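Local coordinates for protein aminoglycoside 6-N-acetyltransferase type Ib11 (Salmonella typhimurium, PDB 2PR8) that probably transfers the acetyl group of acetyl-CoA to the 6'-amino group of aminoglycosides such as kanamycin B, conferring resistance to these antibiotics, at residues 28-33 / 106-111; 13-18 / 120-125; 75-80 / 110-115. One frame throughout, in Å; residues are numbered along the deposited sequence.

All three contacts lie in the GNAT fold and use the chain between strand 101-105 and the middle of helix 120-130, the part that holds several CoA-binding residues. Interactions 1 and 3 are neighbours, with centres about 6 Å apart and Asn110 and Ala111 in common: the loop is held by the end of helix 22-30 in one and by strand 75-84 in the other. Interaction 2 lies further along, its centre about 15 Å from interaction 1 and 11 Å from interaction 3, where helix 120-130 meets edge strand 13-17. Sequence order on the partner side is 13-18, 28-33, then 75-80, so three separate elements pack against one continuous part of the chain that carries CoA-binding residues.

Interaction 1: 28-33 / 106-111; sequences EWLNRS and LSLANA
Ala111 presses its methyl group into the C-terminal end of helix 22-30, and that one residue carries most of the contact. Its CB meets Trp29 CB at 3.7 Å, at the root of the indole, and lies 4.0 Å from CE3 of the six-membered ring. The Trp29 torsion (chi1 -70°) sets the ring beside its own backbone N, and the indole runs on toward Pro76 of strand 75-84. Ser33 comes in where the helix has ended: its OG is 2.9 Å from Ala111 O, but at an angle too poor for a bond. Instead the hydroxyl donates to Trp29 O over 2.9 Å, from well above the carbonyl plane, and Ser33 N reaches the same oxygen at 3.0 Å, so one acceptor ties down the residues that leave the helix. The loop 106-111 follows strand 101-105 of the GNAT fold and leads to the glycine-rich CoA-binding loop; a type I turn from Leu106 to Ala109 starts it. Leu108, a CoA-binding residue, turns both methyls to Leu30, with CD1 and CD2 each 4.0 Å from Leu30 CD2 and the two side chains crossing at about a right angle. Tyr55 of helix 48-55 touches both leucines. Trp29 CD1 lies over one face of the Arg32 guanidinium, 3.8 Å above its plane and toward its rim, while Arg32 NH1 bonds to Ser112 O.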
loop_
_atom_site.group_PDB
_atom_site.type_symbol
_atom_site.label_atom_id
_atom_site.label_comp_id
_atom_site.label_asym_id
_atom_site.label_seq_id
_atom_site.Cartn_x
_atom_site.Cartn_y
_atom_site.Cartn_z
ATOM N N GLU A 28 -3.049 -20.642 8.817
ATOM C CA GLU A 28 -3.217 -22.067 8.603
ATOM C C GLU A 28 -2.353 -22.586 7.446
ATOM O O GLU A 28 -1.663 -23.611 7.588
ATOM C CB GLU A 28 -4.729 -22.355 8.410
ATOM C CG GLU A 28 -5.062 -23.748 7.997
ATOM C CD GLU A 28 -4.699 -24.743 9.076
ATOM O OE1 GLU A 28 -4.347 -25.887 8.695
ATOM O OE2 GLU A 28 -4.736 -24.363 10.277
ATOM N N TRP A 29 -2.351 -21.880 6.307
ATOM C CA TRP A 29 -1.593 -22.330 5.142
ATOM C C TRP A 29 -0.080 -22.274 5.389
ATOM O O TRP A 29 0.686 -23.180 4.964
ATOM C CB TRP A 29 -1.887 -21.447 3.934
ATOM C CG TRP A 29 -3.226 -21.560 3.318
ATOM C CD1 TRP A 29 -4.143 -22.572 3.477
ATOM C CD2 TRP A 29 -3.791 -20.655 2.391
ATOM N NE1 TRP A 29 -5.237 -22.342 2.711
ATOM C CE2 TRP A 29 -5.055 -21.165 2.030
ATOM C CE3 TRP A 29 -3.358 -19.450 1.823
ATOM C CZ2 TRP A 29 -5.890 -20.511 1.121
ATOM C CZ3 TRP A 29 -4.206 -18.791 0.944
ATOM C CH2 TRP A 29 -5.441 -19.326 0.595
ATOM N N LEU A 30 0.382 -21.197 6.026
ATOM C CA LEU A 30 1.809 -21.126 6.367
ATOM C C LEU A 30 2.250 -22.316 7.267
ATOM O O LEU A 30 3.397 -22.800 7.152
ATOM C CB LEU A 30 2.153 -19.774 6.966
ATOM C CG LEU A 30 2.006 -18.587 5.983
ATOM C CD1 LEU A 30 1.947 -17.259 6.710
ATOM C CD2 LEU A 30 3.177 -18.600 5.033
ATOM N N ASN A 31 1.349 -22.773 8.144
ATOM C CA ASN A 31 1.493 -24.066 8.878
ATOM C C ASN A 31 1.026 -25.291 8.066
ATOM O O ASN A 31 0.301 -26.181 8.575
ATOM C CB ASN A 31 0.738 -24.023 10.201
ATOM C CG ASN A 31 1.424 -23.174 11.231
ATOM O OD1 ASN A 31 2.423 -23.594 11.814
ATOM N ND2 ASN A 31 0.898 -21.967 11.478
ATOM N N ARG A 32 1.381 -25.308 6.792
ATOM C CA ARG A 32 1.209 -26.461 5.921
ATOM C C ARG A 32 2.436 -26.436 5.049
ATOM O O ARG A 32 2.953 -27.453 4.609
ATOM C CB ARG A 32 -0.010 -26.288 5.007
ATOM C CG ARG A 32 -1.360 -26.659 5.623
ATOM C CD ARG A 32 -2.441 -26.555 4.546
ATOM N NE ARG A 32 -3.785 -26.467 5.119
ATOM C CZ ARG A 32 -4.890 -26.363 4.402
ATOM N NH1 ARG A 32 -4.832 -26.329 3.074
ATOM N NH2 ARG A 32 -6.058 -26.289 5.019
ATOM N N SER A 33 2.870 -25.221 4.790
ATOM C CA SER A 33 3.912 -24.931 3.844
ATOM C C SER A 33 5.213 -24.884 4.607
ATOM O O SER A 33 6.286 -24.680 4.017
ATOM C CB SER A 33 3.616 -23.573 3.202
ATOM O OG SER A 33 2.308 -23.586 2.656
ATOM N N LEU A 106 4.617 -14.888 -6.397
ATOM C CA LEU A 106 3.730 -16.047 -6.377
ATOM C C LEU A 106 4.264 -17.098 -5.401
ATOM O O LEU A 106 3.774 -18.205 -5.359
ATOM C CB LEU A 106 3.628 -16.625 -7.803
ATOM C CG LEU A 106 3.031 -15.700 -8.868
ATOM C CD1 LEU A 106 2.851 -16.398 -10.204
ATOM C CD2 LEU A 106 1.676 -15.178 -8.403
ATOM N N SER A 107 5.264 -16.754 -4.598
ATOM C CA SER A 107 5.869 -17.759 -3.718
ATOM C C SER A 107 4.850 -18.530 -2.856
ATOM O O SER A 107 5.076 -19.702 -2.558
ATOM C CB SER A 107 7.000 -17.170 -2.882
ATOM O OG SER A 107 6.509 -16.317 -1.881
ATOM N N LEU A 108 3.740 -17.884 -2.473
ATOM C CA LEU A 108 2.710 -18.527 -1.634
ATOM C C LEU A 108 1.450 -18.895 -2.389
ATOM O O LEU A 108 0.416 -19.126 -1.774
ATOM C CB LEU A 108 2.347 -17.685 -0.399
ATOM C CG LEU A 108 3.509 -17.418 0.551
ATOM C CD1 LEU A 108 3.153 -16.373 1.658
ATOM C CD2 LEU A 108 4.104 -18.722 1.141
ATOM N N ALA A 109 1.538 -18.933 -3.715
ATOM C CA ALA A 109 0.365 -19.122 -4.562
ATOM C C ALA A 109 -0.224 -20.549 -4.511
ATOM O O ALA A 109 -1.315 -20.797 -5.038
ATOM C CB ALA A 109 0.672 -18.696 -5.998
ATOM N N ASN A 110 0.475 -21.481 -3.868
ATOM C CA ASN A 110 -0.157 -22.784 -3.578
ATOM C C ASN A 110 -0.046 -23.075 -2.117
ATOM O O ASN A 110 0.219 -24.193 -1.751
ATOM C CB ASN A 110 0.478 -23.936 -4.384
ATOM C CG ASN A 110 -0.407 -25.196 -4.400
ATOM O OD1 ASN A 110 -1.649 -25.094 -4.466
ATOM N ND2 ASN A 110 0.228 -26.392 -4.372
ATOM N N ALA A 111 -0.208 -22.069 -1.261
ATOM C CA ALA A 111 0.165 -22.291 0.136
ATOM C C ALA A 111 -0.807 -23.274 0.805
ATOM O O ALA A 111 -0.477 -23.852 1.855
ATOM C CB ALA A 111 0.273 -20.970 0.943
#

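Interaction 2: 13-18 / 120-125; sequences VTLRLM and TKLVRA
Val13 sits down on the first turn of helix 120-130, one methyl to each of two successive residues. CG1 is modelled 3.5 Å from Lys121 CB, tighter than carbons usually pack; with chi1 at 12°, nearly eclipsed, the exact placing of this methyl is doubtful. CG2 lies 3.6 Å from Leu122 CA, against the helix backbone itself. Next along the strand on the same side, Leu15 puts CD1 over the end of the helical segment, with Leu15 CD1 3.6 Å from Ala125 C and 3.8 Å from Ala125 CB. The Ala125 methyl also lies 4.0 Å from Val13 O, consistent with the close approach of strand and helix here.

The fit slackens elsewhere. Leu15 CD2 and Leu122 CD2 only graze each other at 4.4 Å, and on the solvent side Lys121 contributes just the aliphatic part of its chain, its CD 3.7 Å from Val13 CG1; the amino group runs on to bond with Asp11 O. Between the two segments the contact is van der Waals packing, with no hydrogen bond or salt bridge. The axes of 13-17 and 120-125 approach to 7.7 Å at 42°, an oblique helix-on-sheet packing at the sheet margin. Strand 13-17 is one of the two outermost strands of the sheet within this chain, paired antiparallel with 65-72, and beyond it Met18 O accepts a bond from Ser58 of the second subunit. Across the helix, Val123 touches Tyr154 of helix 148-156, and Thr120, a CoA-binding residue, leans on Cys153 and Lys156 of that same helix.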
loop_
_atom_site.group_PDB
_atom_site.type_symbol
_atom_site.label_atom_id
_atom_site.label_comp_id
_atom_site.label_asym_id
_atom_site.label_seq_id
_atom_site.Cartn_x
_atom_site.Cartn_y
_atom_site.Cartn_z
ATOM N N VAL A 13 -9.442 -20.096 -12.681
ATOM C CA VAL A 13 -8.617 -19.377 -11.724
ATOM C C VAL A 13 -8.764 -17.862 -11.823
ATOM O O VAL A 13 -8.800 -17.273 -12.907
ATOM C CB VAL A 13 -7.143 -19.917 -11.582
ATOM C CG1 VAL A 13 -6.787 -20.885 -12.670
ATOM C CG2 VAL A 13 -6.124 -18.809 -11.414
ATOM N N THR A 14 -8.848 -17.268 -10.640
ATOM C CA THR A 14 -9.369 -15.950 -10.416
ATOM C C THR A 14 -8.640 -15.438 -9.166
ATOM O O THR A 14 -8.111 -16.249 -8.351
ATOM C CB THR A 14 -10.928 -16.097 -10.185
ATOM O OG1 THR A 14 -11.661 -15.795 -11.387
ATOM C CG2 THR A 14 -11.431 -15.290 -9.037
ATOM N N LEU A 15 -8.596 -14.109 -9.014
ATOM C CA LEU A 15 -7.981 -13.490 -7.852
ATOM C C LEU A 15 -8.876 -12.432 -7.241
ATOM O O LEU A 15 -9.673 -11.803 -7.926
ATOM C CB LEU A 15 -6.649 -12.842 -8.221
ATOM C CG LEU A 15 -5.504 -13.773 -8.540
ATOM C CD1 LEU A 15 -4.969 -13.289 -9.862
ATOM C CD2 LEU A 15 -4.447 -13.757 -7.464
ATOM N N ARG A 16 -8.722 -12.242 -5.938
ATOM C CA ARG A 16 -9.382 -11.163 -5.248
ATOM C C ARG A 16 -8.398 -10.554 -4.272
ATOM O O ARG A 16 -7.363 -11.163 -3.937
ATOM C CB ARG A 16 -10.630 -11.689 -4.501
ATOM C CG ARG A 16 -10.330 -12.631 -3.302
ATOM C CD ARG A 16 -11.622 -13.070 -2.635
ATOM N NE ARG A 16 -11.457 -14.066 -1.572
ATOM C CZ ARG A 16 -10.875 -13.875 -0.388
ATOM N NH1 ARG A 16 -10.851 -14.879 0.486
ATOM N NH2 ARG A 16 -10.329 -12.703 -0.051
ATOM N N LEU A 17 -8.734 -9.360 -3.793
ATOM C CA LEU A 17 -8.021 -8.747 -2.724
ATOM C C LEU A 17 -8.141 -9.617 -1.496
ATOM O O LEU A 17 -9.235 -10.115 -1.180
ATOM C CB LEU A 17 -8.581 -7.341 -2.433
ATOM C CG LEU A 17 -8.239 -6.270 -3.481
ATOM C CD1 LEU A 17 -8.906 -4.875 -3.128
ATOM C CD2 LEU A 17 -6.716 -6.133 -3.607
ATOM N N MET A 18 -7.008 -9.789 -0.805
ATOM C CA MET A 18 -6.995 -10.438 0.475
ATOM C C MET A 18 -7.515 -9.432 1.496
ATOM O O MET A 18 -7.186 -8.255 1.434
ATOM C CB MET A 18 -5.587 -10.892 0.858
ATOM C CG MET A 18 -5.569 -11.686 2.140
ATOM S SD MET A 18 -4.115 -11.495 3.155
ATOM C CE MET A 18 -4.143 -13.009 4.065
ATOM N N THR A 120 0.234 -21.371 -15.483
ATOM C CA THR A 120 0.244 -20.131 -16.230
ATOM C C THR A 120 -1.120 -19.473 -16.169
ATOM O O THR A 120 -1.213 -18.253 -16.299
ATOM C CB THR A 120 0.890 -20.318 -17.673
ATOM O OG1 THR A 120 -0.033 -19.991 -18.732
ATOM C CG2 THR A 120 1.430 -21.710 -17.825
ATOM N N LYS A 121 -2.167 -20.252 -15.865
ATOM C CA LYS A 121 -3.505 -19.693 -15.677
ATOM C C LYS A 121 -3.482 -18.645 -14.564
ATOM O O LYS A 121 -4.062 -17.566 -14.687
ATOM C CB LYS A 121 -4.531 -20.783 -15.297
ATOM C CG LYS A 121 -5.262 -21.466 -16.467
ATOM C CD LYS A 121 -6.249 -22.527 -15.928
ATOM C CE LYS A 121 -7.030 -23.196 -17.036
ATOM N NZ LYS A 121 -8.313 -22.483 -17.351
ATOM N N LEU A 122 -2.822 -18.995 -13.461
ATOM C CA LEU A 122 -2.679 -18.113 -12.332
ATOM C C LEU A 122 -1.935 -16.839 -12.755
ATOM O O LEU A 122 -2.379 -15.745 -12.431
ATOM C CB LEU A 122 -1.878 -18.815 -11.246
ATOM C CG LEU A 122 -1.771 -18.288 -9.811
ATOM C CD1 LEU A 122 -0.346 -18.507 -9.344
ATOM C CD2 LEU A 122 -2.206 -16.845 -9.618
ATOM N N VAL A 123 -0.796 -17.001 -13.441
ATOM C CA VAL A 123 0.042 -15.859 -13.846
ATOM C C VAL A 123 -0.731 -14.907 -14.760
ATOM O O VAL A 123 -0.622 -13.701 -14.605
ATOM C CB VAL A 123 1.333 -16.292 -14.581
ATOM C CG1 VAL A 123 2.174 -15.077 -14.983
ATOM C CG2 VAL A 123 2.168 -17.257 -13.721
ATOM N N ARG A 124 -1.499 -15.451 -15.713
ATOM C CA ARG A 124 -2.294 -14.637 -16.631
ATOM C C ARG A 124 -3.341 -13.809 -15.936
ATOM O O ARG A 124 -3.565 -12.644 -16.298
ATOM C CB ARG A 124 -2.995 -15.527 -17.694
ATOM C CG ARG A 124 -2.028 -16.093 -18.700
ATOM C CD ARG A 124 -2.770 -16.666 -19.899
ATOM N NE ARG A 124 -1.860 -17.370 -20.801
ATOM C CZ ARG A 124 -1.834 -18.689 -20.925
ATOM N NH1 ARG A 124 -2.671 -19.431 -20.202
ATOM N NH2 ARG A 124 -0.994 -19.259 -21.783
ATOM N N ALA A 125 -4.004 -14.417 -14.951
ATOM C CA ALA A 125 -5.054 -13.746 -14.216
ATOM C C ALA A 125 -4.449 -12.624 -13.386
ATOM O O ALA A 125 -5.070 -11.599 -13.208
ATOM C CB ALA A 125 -5.796 -14.726 -13.333
#

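Interaction 3: 75-80 / 110-115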
loop_
_atom_site.group_PDB
_atom_site.type_symbol
_atom_site.label_atom_id
_atom_site.label_comp_id
_atom_site.label_asym_id
_atom_site.label_seq_id
_atom_site.Cartn_x
_atom_site.Cartn_y
_atom_site.Cartn_z
ATOM N N GLU A 75 -12.768 -21.396 -4.699
ATOM C CA GLU A 75 -12.054 -21.828 -3.478
ATOM C C GLU A 75 -10.671 -21.193 -3.322
ATOM O O GLU A 75 -9.796 -21.424 -4.123
ATOM C CB GLU A 75 -11.883 -23.345 -3.444
ATOM C CG GLU A 75 -11.210 -23.875 -2.187
ATOM C CD GLU A 75 -10.760 -25.325 -2.325
ATOM O OE1 GLU A 75 -10.705 -25.837 -3.461
ATOM O OE2 GLU A 75 -10.434 -25.941 -1.294
ATOM N N PRO A 76 -10.448 -20.476 -2.226
ATOM C CA PRO A 76 -9.114 -19.911 -2.046
ATOM C C PRO A 76 -8.065 -21.004 -1.914
ATOM O O PRO A 76 -8.182 -21.904 -1.041
ATOM C CB PRO A 76 -9.227 -19.113 -0.762
ATOM C CG PRO A 76 -10.489 -19.575 -0.089
ATOM C CD PRO A 76 -11.375 -20.154 -1.121
ATOM N N ILE A 77 -7.030 -20.934 -2.755
ATOM C CA ILE A 77 -5.983 -21.964 -2.699
ATOM C C ILE A 77 -4.564 -21.439 -2.377
ATOM O O ILE A 77 -3.658 -22.205 -2.003
ATOM C CB ILE A 77 -6.006 -22.853 -3.949
ATOM C CG1 ILE A 77 -6.248 -22.031 -5.183
ATOM C CG2 ILE A 77 -7.166 -23.899 -3.842
ATOM C CD1 ILE A 77 -5.000 -21.307 -5.668
ATOM N N GLY A 78 -4.372 -20.127 -2.518
ATOM C CA GLY A 78 -3.065 -19.562 -2.208
ATOM C C GLY A 78 -3.079 -18.040 -2.034
ATOM O O GLY A 78 -4.121 -17.382 -2.155
ATOM N N TYR A 79 -1.888 -17.524 -1.735
ATOM C CA TYR A 79 -1.668 -16.119 -1.471
ATOM C C TYR A 79 -0.713 -15.603 -2.528
ATOM O O TYR A 79 0.260 -16.260 -2.885
ATOM C CB TYR A 79 -1.082 -15.935 -0.069
ATOM C CG TYR A 79 -0.667 -14.527 0.249
ATOM C CD1 TYR A 79 -1.563 -13.626 0.866
ATOM C CD2 TYR A 79 0.596 -14.091 -0.056
ATOM C CE1 TYR A 79 -1.187 -12.304 1.140
ATOM C CE2 TYR A 79 0.988 -12.773 0.214
ATOM C CZ TYR A 79 0.095 -11.887 0.827
ATOM O OH TYR A 79 0.511 -10.587 1.083
ATOM N N ALA A 80 -0.996 -14.407 -3.026
ATOM C CA ALA A 80 -0.078 -13.727 -3.936
ATOM C C ALA A 80 0.023 -12.252 -3.504
ATOM O O ALA A 80 -0.861 -11.753 -2.819
ATOM C CB ALA A 80 -0.582 -13.861 -5.374
ATOM N N ASN A 110 0.475 -21.481 -3.868
ATOM C CA ASN A 110 -0.157 -22.784 -3.578
ATOM C C ASN A 110 -0.046 -23.075 -2.117
ATOM O O ASN A 110 0.219 -24.193 -1.751
ATOM C CB ASN A 110 0.478 -23.936 -4.384
ATOM C CG ASN A 110 -0.407 -25.196 -4.400
ATOM O OD1 ASN A 110 -1.649 -25.094 -4.466
ATOM N ND2 ASN A 110 0.228 -26.392 -4.372
ATOM N N ALA A 111 -0.208 -22.069 -1.261
ATOM C CA ALA A 111 0.165 -22.291 0.136
ATOM C C ALA A 111 -0.807 -23.274 0.805
ATOM O O ALA A 111 -0.477 -23.852 1.855
ATOM C CB ALA A 111 0.273 -20.970 0.943
ATOM N N SER A 112 -1.963 -23.493 0.175
ATOM C CA SER A 112 -2.950 -24.444 0.704
ATOM C C SER A 112 -2.518 -25.911 0.486
ATOM O O SER A 112 -3.175 -26.833 0.984
ATOM C CB SER A 112 -4.311 -24.229 0.070
ATOM O OG SER A 112 -4.260 -24.580 -1.282
ATOM N N GLN A 113 -1.451 -26.093 -0.296
ATOM C CA GLN A 113 -0.920 -27.400 -0.668
ATOM C C GLN A 113 -1.911 -28.289 -1.401
ATOM O O GLN A 113 -2.105 -29.446 -1.035
ATOM C CB GLN A 113 -0.321 -28.131 0.540
ATOM C CG GLN A 113 0.999 -27.523 1.003
ATOM C CD GLN A 113 1.946 -27.252 -0.145
ATOM O OE1 GLN A 113 2.366 -26.120 -0.351
ATOM N NE2 GLN A 113 2.257 -28.274 -0.919
ATOM N N LEU A 114 -2.572 -27.714 -2.397
ATOM C CA LEU A 114 -3.240 -28.470 -3.454
ATOM C C LEU A 114 -2.231 -29.401 -4.141
ATOM O O LEU A 114 -1.033 -29.076 -4.258
ATOM C CB LEU A 114 -3.809 -27.504 -4.483
ATOM C CG LEU A 114 -5.329 -27.337 -4.611
ATOM C CD1 LEU A 114 -6.089 -27.047 -3.264
ATOM C CD2 LEU A 114 -5.594 -26.276 -5.681
ATOM N N GLY A 115 -2.713 -30.549 -4.607
ATOM C CA GLY A 115 -1.857 -31.537 -5.282
ATOM C C GLY A 115 -1.413 -31.157 -6.685
ATOM O O GLY A 115 -0.665 -31.912 -7.339
#
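Two donors of Ser112 close on a single acceptor, the carbonyl oxygen of Ile77. The hydroxyl OG gives the shorter bond, 2.6 Å to Ile77 O, lying in the carbonyl plane on a lone pair. The backbone N of Ser112 adds a second at 3.0 Å to Ile77 O, with an N-H...O angle of 147° and the donor tilted from that plane. Ser112 can do both because its OG stands between its own backbone N and carbonyl carbon (chi1 68°), folded back toward the strand.

The turn that presents this serine is internally braced. It is a type I turn from Asn110 to Gln113, closed by Gln113 N to Asn110 O at 2.9 Å. Asn110 then reaches past the turn, ND2 to Leu114 O at 3.0 Å, nearly straight at 168° and in the plane of its amide. On the strand side, Ile77 and Gly78 both face Ala70 of strand 65-72, a classic beta bulge. Gly78 has no side chain, and its CA lies 3.9 Å from Ala111 N and 4.4 Å from Asn110 N.

Further out the contact turns apolar. Leu114 straddles Ile77 CG2 with both methyls, and the two side chains cross at about a right angle. CD1 and CD2 are each modelled 3.4 Å from Ile77 CG2, tighter than ordinary van der Waals packing, so their exact positions are doubtful. Leu118 and Leu72 extend this greasy patch, touching Ile77 and Leu114 respectively.

The carbonyl of Ile77, at the bulge, thus takes two bonds from the loop, which pins the loop to the sheet a few residues before Gly115, Gly117 and Gly119, which bind CoA.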